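Local coordinates for phenazine biosynthesis protein, PhzF family (Bacillus anthracis, PDB 3EDN) that probably acts in phenazine biosynthesis or a related pathway as a PhzF-family protein with the diaminopimelate epimerase-like fold, at residues 116-127 with 280-288; 144-155 with 167-178. One frame throughout, in Å; residues are numbered along the deposited sequence.

Interaction 1. Residues 116-127 with 280-288; sequences ETFIKMRQTAPQ and KLQIDIAGT
Thr-288 OG1 donates a hydrogen bond to Thr-117 O at 2.7 Å and accepts one from a water, so this hydroxyl fastens one end of an antiparallel strand pair in the diaminopimelate epimerase-like fold. Along strands 117-122 and 282-287 the register is regular: Ile-119 with Gly-287 and Met-121 with Ile-285 are hydrogen-bonded pairs, while Lys-120 with Ala-286 and Arg-122 with Asp-284 are non-hydrogen-bonded ones. Beside Thr-288 the Phe-118 ring lies with one face against the Gly-287 and Thr-288 backbone. Thr-288 CB makes a CH-pi contact over that face, 4.0 Å from the centroid of the Phe-118 ring, and Ala-286 CB meets the ring at its edge.

Farther along, Arg-122, in one of its two modelled conformers, bends at chi2 (80°) and chi3 (49°) and folds back over the neighbouring strand. Its NE forms a salt bridge with the syn side of Asp-284 OD1 at 2.8 Å, and the acceptor lies in the guanidinium plane. The Gln-282 amide stacks on one face of that group, the two planes 23° apart, with Gln-282 CD 3.3 Å above the guanidinium plane of Arg-122. Gln-282 NE2 in turn donates to Asp-284 OD2 at 3.2 Å, and a water links OD2 to Lys-120 NZ. The buried carboxylate is thus held through both oxygens, and the nearby positive groups would be expected to favour its charged form.

On the other side of the pair, selenomethionine Met-121 packs against Ile-285 and reaches helix 74-86. Gln-123 lays its amide across Ile-285, donating to Gly-230 and bonded through OE1 to Thr-160. In the loop past strand 117-122, Pro-126 CD rests on Leu-281 O and on Ile-283 CG1, and Lys-280 NZ donates to Pro-126 O at 3.1 Å.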
loop_
_atom_site.group_PDB
_atom_site.type_symbol
_atom_site.label_atom_id
_atom_site.label_comp_id
_atom_site.label_asym_id
_atom_site.label_seq_id
_atom_site.Cartn_x
_atom_site.Cartn_y
_atom_site.Cartn_z
ATOM N N GLU A 116 26.401 4.032 -23.202
ATOM C CA GLU A 116 25.474 4.320 -22.108
ATOM C C GLU A 116 24.155 3.565 -22.272
ATOM O O GLU A 116 23.600 3.531 -23.371
ATOM C CB GLU A 116 25.156 5.820 -22.065
ATOM C CG GLU A 116 26.354 6.764 -22.006
ATOM C CD GLU A 116 25.941 8.201 -21.722
ATOM O OE1 GLU A 116 25.508 8.903 -22.664
ATOM O OE2 GLU A 116 26.039 8.633 -20.547
ATOM N N THR A 117 23.643 2.998 -21.188
ATOM C CA THR A 117 22.353 2.340 -21.208
ATOM C C THR A 117 21.231 3.360 -21.351
ATOM O O THR A 117 21.196 4.371 -20.635
ATOM C CB THR A 117 22.149 1.495 -19.947
ATOM O OG1 THR A 117 23.061 0.379 -19.973
ATOM C CG2 THR A 117 20.717 0.983 -19.868
ATOM N N PHE A 118 20.342 3.101 -22.305
ATOM C CA PHE A 118 19.174 3.930 -22.548
ATOM C C PHE A 118 17.903 3.138 -22.291
ATOM O O PHE A 118 17.826 1.952 -22.606
ATOM C CB PHE A 118 19.195 4.415 -24.011
ATOM C CG PHE A 118 19.838 5.755 -24.190
ATOM C CD1 PHE A 118 21.186 5.959 -23.896
ATOM C CD2 PHE A 118 19.083 6.832 -24.617
ATOM C CE1 PHE A 118 21.752 7.230 -24.051
ATOM C CE2 PHE A 118 19.643 8.073 -24.776
ATOM C CZ PHE A 118 20.968 8.278 -24.489
ATOM N N ILE A 119 16.914 3.802 -21.712
ATOM C CA ILE A 119 15.624 3.197 -21.377
ATOM C C ILE A 119 14.585 3.856 -22.280
ATOM O O ILE A 119 14.441 5.089 -22.263
ATOM C CB ILE A 119 15.231 3.493 -19.915
ATOM C CG1 ILE A 119 16.364 3.089 -18.960
ATOM C CG2 ILE A 119 13.925 2.818 -19.558
ATOM C CD1 ILE A 119 16.879 1.673 -19.141
ATOM N N LYS A 120 13.851 3.037 -23.031
ATOM C CA LYS A 120 12.952 3.525 -24.083
ATOM C C LYS A 120 11.523 3.135 -23.753
ATOM O O LYS A 120 11.261 2.002 -23.352
ATOM C CB LYS A 120 13.369 2.928 -25.429
ATOM C CG LYS A 120 12.568 3.415 -26.628
ATOM C CD LYS A 120 13.146 2.789 -27.909
ATOM C CE LYS A 120 12.330 3.148 -29.135
ATOM N NZ LYS A 120 12.865 2.438 -30.347
HETATM N N MSE A 121 10.586 4.061 -23.923
HETATM C CA MSE A 121 9.187 3.764 -23.625
HETATM C C MSE A 121 8.281 4.438 -24.641
HETATM O O MSE A 121 8.687 5.386 -25.307
HETATM C CB MSE A 121 8.814 4.192 -22.204
HETATM C CG MSE A 121 8.965 5.661 -21.914
HETATM SE SE MSE A 121 9.254 6.001 -19.981
HETATM C CE MSE A 121 10.760 4.805 -19.739
ATOM N N ARG A 122 7.062 3.921 -24.764
ATOM C CA ARG A 122 6.066 4.452 -25.690
ATOM C C ARG A 122 5.231 5.534 -25.028
ATOM O O ARG A 122 4.810 5.390 -23.873
ATOM C CB ARG A 122 5.139 3.323 -26.148
ATOM C CG ARG A 122 3.972 3.751 -27.044
ATOM C CD ARG A 122 4.404 3.953 -28.500
ATOM N NE ARG A 122 5.177 2.812 -28.989
ATOM C CZ ARG A 122 4.650 1.656 -29.387
ATOM N NH1 ARG A 122 3.334 1.474 -29.379
ATOM N NH2 ARG A 122 5.443 0.676 -29.806
ATOM N N GLN A 123 4.956 6.607 -25.766
ATOM C CA GLN A 123 4.023 7.617 -25.275
ATOM C C GLN A 123 2.694 7.484 -26.011
ATOM O O GLN A 123 2.565 6.693 -26.932
ATOM C CB GLN A 123 4.610 9.012 -25.462
ATOM C CG GLN A 123 5.812 9.235 -24.534
ATOM C CD GLN A 123 6.326 10.653 -24.561
ATOM O OE1 GLN A 123 6.036 11.400 -25.491
ATOM N NE2 GLN A 123 7.133 11.017 -23.556
ATOM N N THR A 124 1.707 8.254 -25.576
ATOM C CA THR A 124 0.403 8.263 -26.229
ATOM C C THR A 124 0.505 8.989 -27.572
ATOM O O THR A 124 1.284 9.938 -27.717
ATOM C CB THR A 124 -0.646 8.936 -25.322
ATOM O OG1 THR A 124 -0.641 8.292 -24.041
ATOM C CG2 THR A 124 -2.034 8.824 -25.925
ATOM N N ALA A 125 -0.267 8.536 -28.560
ATOM C CA ALA A 125 -0.229 9.144 -29.881
ATOM C C ALA A 125 -0.471 10.647 -29.815
ATOM O O ALA A 125 -1.326 11.107 -29.058
ATOM C CB ALA A 125 -1.248 8.484 -30.817
ATOM N N PRO A 126 0.299 11.427 -30.588
ATOM C CA PRO A 126 0.193 12.886 -30.435
ATOM C C PRO A 126 -1.125 13.524 -30.889
ATOM O O PRO A 126 -1.744 13.086 -31.877
ATOM C CB PRO A 126 1.361 13.414 -31.284
ATOM C CG PRO A 126 1.657 12.319 -32.247
ATOM C CD PRO A 126 1.297 11.033 -31.598
ATOM N N GLN A 127 -1.520 14.561 -30.158
ATOM C CA GLN A 127 -2.642 15.424 -30.505
ATOM C C GLN A 127 -2.151 16.861 -30.521
ATOM O O GLN A 127 -1.398 17.278 -29.638
ATOM C CB GLN A 127 -3.737 15.317 -29.450
ATOM C CG GLN A 127 -4.280 13.929 -29.244
ATOM C CD GLN A 127 -5.257 13.920 -28.097
ATOM O OE1 GLN A 127 -6.371 14.418 -28.230
ATOM N NE2 GLN A 127 -4.829 13.407 -26.945
ATOM N N LYS A 280 -2.066 7.999 -36.755
ATOM C CA LYS A 280 -1.227 9.009 -36.125
ATOM C C LYS A 280 0.212 8.526 -36.088
ATOM O O LYS A 280 0.492 7.332 -36.244
ATOM C CB LYS A 280 -1.688 9.281 -34.682
ATOM C CG LYS A 280 -3.077 9.925 -34.545
ATOM C CD LYS A 280 -3.054 11.427 -34.770
ATOM C CE LYS A 280 -4.417 12.085 -34.454
ATOM N NZ LYS A 280 -4.558 12.441 -32.989
ATOM N N LEU A 281 1.124 9.452 -35.841
ATOM C CA LEU A 281 2.511 9.077 -35.586
ATOM C C LEU A 281 2.589 8.272 -34.295
ATOM O O LEU A 281 1.739 8.397 -33.400
ATOM C CB LEU A 281 3.417 10.317 -35.496
ATOM C CG LEU A 281 3.495 11.230 -36.728
ATOM C CD1 LEU A 281 4.213 12.531 -36.426
ATOM C CD2 LEU A 281 4.180 10.525 -37.884
ATOM N N GLN A 282 3.595 7.409 -34.226
ATOM C CA GLN A 282 3.909 6.705 -32.985
ATOM C C GLN A 282 5.112 7.405 -32.387
ATOM O O GLN A 282 6.074 7.702 -33.095
ATOM C CB GLN A 282 4.249 5.247 -33.274
ATOM C CG GLN A 282 4.776 4.488 -32.083
ATOM C CD GLN A 282 5.176 3.079 -32.439
ATOM O OE1 GLN A 282 4.386 2.326 -33.014
ATOM N NE2 GLN A 282 6.405 2.703 -32.088
ATOM N N ILE A 283 5.041 7.704 -31.091
ATOM C CA ILE A 283 6.117 8.432 -30.405
ATOM C C ILE A 283 6.677 7.582 -29.288
ATOM O O ILE A 283 5.934 7.134 -28.414
ATOM C CB ILE A 283 5.628 9.785 -29.824
ATOM C CG1 ILE A 283 5.133 10.706 -30.945
ATOM C CG2 ILE A 283 6.745 10.464 -29.001
ATOM C CD1 ILE A 283 6.230 11.149 -31.900
ATOM N N ASP A 284 7.980 7.338 -29.348
ATOM C CA ASP A 284 8.714 6.773 -28.213
ATOM C C ASP A 284 9.737 7.784 -27.716
ATOM O O ASP A 284 10.252 8.604 -28.469
ATOM C CB ASP A 284 9.473 5.509 -28.628
ATOM C CG ASP A 284 8.567 4.448 -29.260
ATOM O OD1 ASP A 284 7.751 3.839 -28.544
ATOM O OD2 ASP A 284 8.687 4.194 -30.484
ATOM N N ILE A 285 10.090 7.708 -26.445
ATOM C CA ILE A 285 11.241 8.470 -25.986
ATOM C C ILE A 285 12.214 7.546 -25.275
ATOM O O ILE A 285 11.843 6.452 -24.809
ATOM C CB ILE A 285 10.852 9.643 -25.048
ATOM C CG1 ILE A 285 10.245 9.125 -23.739
ATOM C CG2 ILE A 285 9.883 10.595 -25.758
ATOM C CD1 ILE A 285 10.359 10.103 -22.570
ATOM N N ALA A 286 13.468 7.978 -25.216
ATOM C CA ALA A 286 14.483 7.227 -24.491
ATOM C C ALA A 286 15.429 8.185 -23.809
ATOM O O ALA A 286 15.705 9.275 -24.311
ATOM C CB ALA A 286 15.258 6.309 -25.429
ATOM N N GLY A 287 15.969 7.758 -22.675
ATOM C CA GLY A 287 16.951 8.570 -22.010
ATOM C C GLY A 287 17.911 7.675 -21.270
ATOM O O GLY A 287 17.622 6.498 -20.999
ATOM N N THR A 288 19.075 8.227 -20.974
ATOM C CA THR A 288 19.966 7.583 -20.037
ATOM C C THR A 288 19.759 8.249 -18.679
ATOM O O THR A 288 18.882 9.107 -18.522
ATOM C CB THR A 288 21.451 7.616 -20.498
ATOM O OG1 THR A 288 22.216 6.691 -19.702
ATOM C CG2 THR A 288 22.038 9.013 -20.386
HETATM O O HOH W 1 24.580 7.177 -18.111
HETATM O O HOH W 2 10.781 3.333 -31.951
HETATM O O HOH W 3 2.683 6.923 -29.774
#

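Interaction 2. Residues 144-155 with 167-178; sequences LEVNDLDVSLPI and VPVKNLDVCERM
Asp-148 and Arg-177 approach from opposite directions and join end-on in a two-pronged salt bridge, with the carboxylate and guanidinium planes 65° apart. Arg-177 NH1 reaches Asp-148 OD1 at 2.9 Å from above the carboxylate plane, in an almost straight bond, while NH2 takes the syn side of OD2. Glu-145 N donates to that same OD2 from the opposite face, so three N-H groups fix the rotation of the carboxylate.

Lys-170 runs alongside the loop backbone, and a final bend at chi4 (56°) brings its NZ to two carbonyls, Asn-147 O and Leu-149 O, each 2.8 Å from Lys-170 NZ. A single bridge joins Leu-149 to Val-169, flanked by backbone bonds from Lys-170 N to Asp-148 O and from Asp-150 N to Pro-168 O. The Pro-168 ring sits against Leu-153 CB and Pro-154 O.

Leu-144 crosses Val-174 at about a right angle; its CD1 touches both Val-174 CG1 and the CE of selenomethionine Met-178, while CD2 lies over one face of the Arg-177 guanidinium. The loop thereby clasps the turn from strand 163-168 into helix 172-177, N-capped by Asn-171 OD1, with helix 135-141 packed on Leu-149 and Val-167 and strand 196-201 beside Val-167 and Met-178.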
loop_
_atom_site.group_PDB
_atom_site.type_symbol
_atom_site.label_atom_id
_atom_site.label_comp_id
_atom_site.label_asym_id
_atom_site.label_seq_id
_atom_site.Cartn_x
_atom_site.Cartn_y
_atom_site.Cartn_z
ATOM N N LEU A 144 8.850 38.168 -22.585
ATOM C CA LEU A 144 9.370 38.527 -23.897
ATOM C C LEU A 144 8.513 39.586 -24.583
ATOM O O LEU A 144 7.476 40.005 -24.063
ATOM C CB LEU A 144 9.415 37.291 -24.789
ATOM C CG LEU A 144 10.325 36.160 -24.311
ATOM C CD1 LEU A 144 10.146 34.981 -25.265
ATOM C CD2 LEU A 144 11.758 36.617 -24.272
ATOM N N GLU A 145 8.954 40.013 -25.763
ATOM C CA GLU A 145 8.126 40.857 -26.616
ATOM C C GLU A 145 7.725 40.058 -27.844
ATOM O O GLU A 145 8.296 38.997 -28.130
ATOM C CB GLU A 145 8.843 42.158 -27.012
ATOM C CG GLU A 145 9.277 43.029 -25.840
ATOM C CD GLU A 145 8.103 43.646 -25.093
ATOM O OE1 GLU A 145 6.999 43.743 -25.678
ATOM O OE2 GLU A 145 8.285 44.036 -23.913
ATOM N N VAL A 146 6.740 40.554 -28.577
ATOM C CA VAL A 146 6.147 39.771 -29.654
ATOM C C VAL A 146 7.120 39.419 -30.806
ATOM O O VAL A 146 6.977 38.384 -31.476
ATOM C CB VAL A 146 4.822 40.419 -30.162
ATOM C CG1 VAL A 146 5.094 41.623 -31.086
ATOM C CG2 VAL A 146 3.965 39.390 -30.851
ATOM N N ASN A 147 8.128 40.264 -31.016
ATOM C CA ASN A 147 9.112 40.006 -32.063
ATOM C C ASN A 147 10.231 39.071 -31.620
ATOM O O ASN A 147 11.175 38.837 -32.363
ATOM C CB ASN A 147 9.701 41.306 -32.628
ATOM C CG ASN A 147 10.506 42.084 -31.606
ATOM O OD1 ASN A 147 10.407 41.843 -30.392
ATOM N ND2 ASN A 147 11.302 43.046 -32.087
ATOM N N ASP A 148 10.103 38.512 -30.416
ATOM C CA ASP A 148 10.988 37.416 -29.993
ATOM C C ASP A 148 10.477 36.057 -30.465
ATOM O O ASP A 148 11.219 35.063 -30.430
ATOM C CB ASP A 148 11.125 37.405 -28.472
ATOM C CG ASP A 148 11.833 38.620 -27.946
ATOM O OD1 ASP A 148 12.855 39.011 -28.547
ATOM O OD2 ASP A 148 11.383 39.169 -26.924
ATOM N N LEU A 149 9.215 35.998 -30.874
ATOM C CA LEU A 149 8.630 34.759 -31.394
ATOM C C LEU A 149 9.136 34.473 -32.805
ATOM O O LEU A 149 9.438 35.397 -33.574
ATOM C CB LEU A 149 7.095 34.837 -31.395
ATOM C CG LEU A 149 6.435 35.117 -30.040
ATOM C CD1 LEU A 149 4.944 35.322 -30.214
ATOM C CD2 LEU A 149 6.675 33.977 -29.072
ATOM N N ASP A 150 9.214 33.197 -33.150
ATOM C CA ASP A 150 9.575 32.779 -34.493
ATOM C C ASP A 150 8.301 32.704 -35.324
ATOM O O ASP A 150 7.495 31.798 -35.137
ATOM C CB ASP A 150 10.264 31.418 -34.433
ATOM C CG ASP A 150 10.645 30.884 -35.799
ATOM O OD1 ASP A 150 10.342 31.529 -36.838
ATOM O OD2 ASP A 150 11.261 29.803 -35.843
ATOM N N VAL A 151 8.133 33.660 -36.235
ATOM C CA VAL A 151 6.907 33.763 -37.019
ATOM C C VAL A 151 6.735 32.598 -38.010
ATOM O O VAL A 151 5.615 32.308 -38.470
ATOM C CB VAL A 151 6.824 35.123 -37.798
ATOM C CG1 VAL A 151 7.117 36.301 -36.878
ATOM C CG2 VAL A 151 7.783 35.134 -38.974
ATOM N N SER A 152 7.832 31.908 -38.308
ATOM C CA SER A 152 7.827 30.887 -39.360
ATOM C C SER A 152 7.254 29.540 -38.924
ATOM O O SER A 152 6.963 28.684 -39.763
ATOM C CB SER A 152 9.234 30.675 -39.918
ATOM O OG SER A 152 10.043 29.979 -38.988
ATOM N N LEU A 153 7.086 29.359 -37.618
ATOM C CA LEU A 153 6.595 28.096 -37.077
ATOM C C LEU A 153 5.391 28.367 -36.180
ATOM O O LEU A 153 5.363 29.389 -35.470
ATOM C CB LEU A 153 7.721 27.393 -36.289
ATOM C CG LEU A 153 8.865 26.785 -37.121
ATOM C CD1 LEU A 153 9.916 26.160 -36.222
ATOM C CD2 LEU A 153 8.314 25.760 -38.088
ATOM N N PRO A 154 4.395 27.465 -36.211
ATOM C CA PRO A 154 3.145 27.679 -35.486
ATOM C C PRO A 154 3.216 27.438 -33.988
ATOM O O PRO A 154 3.945 26.558 -33.523
ATOM C CB PRO A 154 2.169 26.683 -36.137
ATOM C CG PRO A 154 3.029 25.599 -36.677
ATOM C CD PRO A 154 4.378 26.218 -36.999
ATOM N N ILE A 155 2.470 28.244 -33.252
ATOM C CA ILE A 155 2.252 28.017 -31.828
ATOM C C ILE A 155 1.090 27.046 -31.721
ATOM O O ILE A 155 0.022 27.276 -32.309
ATOM C CB ILE A 155 1.941 29.323 -31.082
ATOM C CG1 ILE A 155 3.054 30.357 -31.309
ATOM C CG2 ILE A 155 1.732 29.049 -29.593
ATOM C CD1 ILE A 155 2.656 31.792 -30.884
ATOM N N VAL A 167 5.886 26.864 -28.187
ATOM C CA VAL A 167 6.023 28.265 -28.578
ATOM C C VAL A 167 7.390 28.499 -29.251
ATOM O O VAL A 167 8.410 28.673 -28.564
ATOM C CB VAL A 167 5.919 29.185 -27.348
ATOM C CG1 VAL A 167 5.969 30.655 -27.774
ATOM C CG2 VAL A 167 4.632 28.906 -26.585
ATOM N N PRO A 168 7.423 28.485 -30.591
ATOM C CA PRO A 168 8.699 28.732 -31.276
ATOM C C PRO A 168 9.219 30.157 -31.047
ATOM O O PRO A 168 8.484 31.137 -31.275
ATOM C CB PRO A 168 8.360 28.493 -32.753
ATOM C CG PRO A 168 7.115 27.579 -32.717
ATOM C CD PRO A 168 6.343 28.133 -31.540
ATOM N N VAL A 169 10.463 30.261 -30.575
ATOM C CA VAL A 169 11.144 31.555 -30.424
ATOM C C VAL A 169 12.383 31.619 -31.335
ATOM O O VAL A 169 12.829 30.603 -31.873
ATOM C CB VAL A 169 11.481 31.878 -28.937
ATOM C CG1 VAL A 169 10.212 31.870 -28.084
ATOM C CG2 VAL A 169 12.493 30.890 -28.406
ATOM N N LYS A 170 12.916 32.817 -31.534
ATOM C CA LYS A 170 13.934 33.013 -32.558
ATOM C C LYS A 170 15.229 32.233 -32.323
ATOM O O LYS A 170 15.757 31.631 -33.251
ATOM C CB LYS A 170 14.224 34.505 -32.741
ATOM C CG LYS A 170 13.183 35.224 -33.609
ATOM C CD LYS A 170 13.465 36.730 -33.657
ATOM C CE LYS A 170 12.667 37.413 -34.763
ATOM N NZ LYS A 170 11.217 37.209 -34.672
ATOM N N ASN A 171 15.732 32.238 -31.090
ATOM C CA ASN A 171 17.046 31.641 -30.816
ATOM C C ASN A 171 17.342 31.486 -29.329
ATOM O O ASN A 171 16.484 31.789 -28.490
ATOM C CB ASN A 171 18.150 32.430 -31.538
ATOM C CG ASN A 171 18.152 33.898 -31.186
ATOM O OD1 ASN A 171 17.830 34.292 -30.067
ATOM N ND2 ASN A 171 18.515 34.725 -32.156
ATOM N N LEU A 172 18.559 31.028 -28.997
ATOM C CA LEU A 172 18.929 30.807 -27.591
ATOM C C LEU A 172 19.007 32.091 -26.775
ATOM O O LEU A 172 18.671 32.102 -25.582
ATOM C CB LEU A 172 20.234 30.023 -27.483
ATOM C CG LEU A 172 20.203 28.612 -28.041
ATOM C CD1 LEU A 172 21.623 28.036 -28.065
ATOM C CD2 LEU A 172 19.218 27.703 -27.267
ATOM N N ASP A 173 19.418 33.179 -27.426
ATOM C CA ASP A 173 19.460 34.462 -26.746
ATOM C C ASP A 173 18.080 34.835 -26.219
ATOM O O ASP A 173 17.958 35.371 -25.123
ATOM C CB ASP A 173 20.007 35.563 -27.664
ATOM C CG ASP A 173 21.505 35.468 -27.852
ATOM O OD1 ASP A 173 22.134 34.694 -27.106
ATOM O OD2 ASP A 173 22.057 36.154 -28.740
ATOM N N VAL A 174 17.036 34.531 -26.993
ATOM C CA VAL A 174 15.669 34.749 -26.534
ATOM C C VAL A 174 15.347 33.843 -25.349
ATOM O O VAL A 174 14.798 34.285 -24.344
ATOM C CB VAL A 174 14.641 34.514 -27.673
ATOM C CG1 VAL A 174 13.235 34.514 -27.124
ATOM C CG2 VAL A 174 14.799 35.563 -28.782
ATOM N N CYS A 175 15.716 32.572 -25.455
ATOM C CA CYS A 175 15.425 31.646 -24.368
ATOM C C CYS A 175 16.057 32.100 -23.059
ATOM O O CYS A 175 15.442 31.949 -21.999
ATOM C CB CYS A 175 15.908 30.247 -24.714
ATOM S SG CYS A 175 14.927 29.452 -25.994
ATOM N N GLU A 176 17.268 32.659 -23.145
ATOM C CA GLU A 176 18.029 33.094 -21.957
ATOM C C GLU A 176 17.332 34.235 -21.214
ATOM O O GLU A 176 17.494 34.383 -19.995
ATOM C CB GLU A 176 19.463 33.498 -22.352
ATOM C CG GLU A 176 20.338 32.322 -22.811
ATOM C CD GLU A 176 21.710 32.724 -23.359
ATOM O OE1 GLU A 176 22.137 33.883 -23.165
ATOM O OE2 GLU A 176 22.366 31.866 -23.992
ATOM N N ARG A 177 16.562 35.043 -21.939
ATOM C CA ARG A 177 15.850 36.179 -21.358
ATOM C C ARG A 177 14.507 35.832 -20.727
ATOM O O ARG A 177 13.914 36.650 -20.025
ATOM C CB ARG A 177 15.609 37.241 -22.430
ATOM C CG ARG A 177 16.860 37.972 -22.894
ATOM C CD ARG A 177 16.584 38.710 -24.216
ATOM N NE ARG A 177 15.311 39.428 -24.152
ATOM C CZ ARG A 177 14.448 39.503 -25.163
ATOM N NH1 ARG A 177 14.716 38.923 -26.327
ATOM N NH2 ARG A 177 13.312 40.151 -25.002
HETATM N N MSE A 178 13.999 34.637 -20.989
HETATM C CA MSE A 178 12.670 34.307 -20.498
HETATM C C MSE A 178 12.528 34.344 -18.994
HETATM O O MSE A 178 13.444 33.973 -18.257
HETATM C CB MSE A 178 12.252 32.940 -20.978
HETATM C CG MSE A 178 12.028 32.934 -22.425
HETATM SE SE MSE A 178 11.874 31.094 -22.990
HETATM C CE MSE A 178 11.112 31.544 -24.594
HETATM O O HOH W 4 11.947 28.569 -33.598
HETATM O O HOH W 5 6.093 31.472 -32.744
HETATM O O HOH W 6 11.152 35.209 -36.801
#

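How the interactions relate
Interaction 2 is nested along the chain inside the loop that interaction 1 closes. The two do not touch: their centres are 26 Å apart and their nearest atoms about 10 Å. They are connected through neighbouring strands, since 127-130, which follows directly on Pro-126, pairs with 156-159, and that strand pairs with 163-168, which leads into segment 167-178. The centre of interaction 1 lies about 10 Å from the centre of the chain, that of interaction 2 about 22 Å. The side chain of Thr-117 in interaction 1 is about 5 Å from a bound sulfate; the ion is probably from the crystallisation liquor, so whether it marks a pocket is left open.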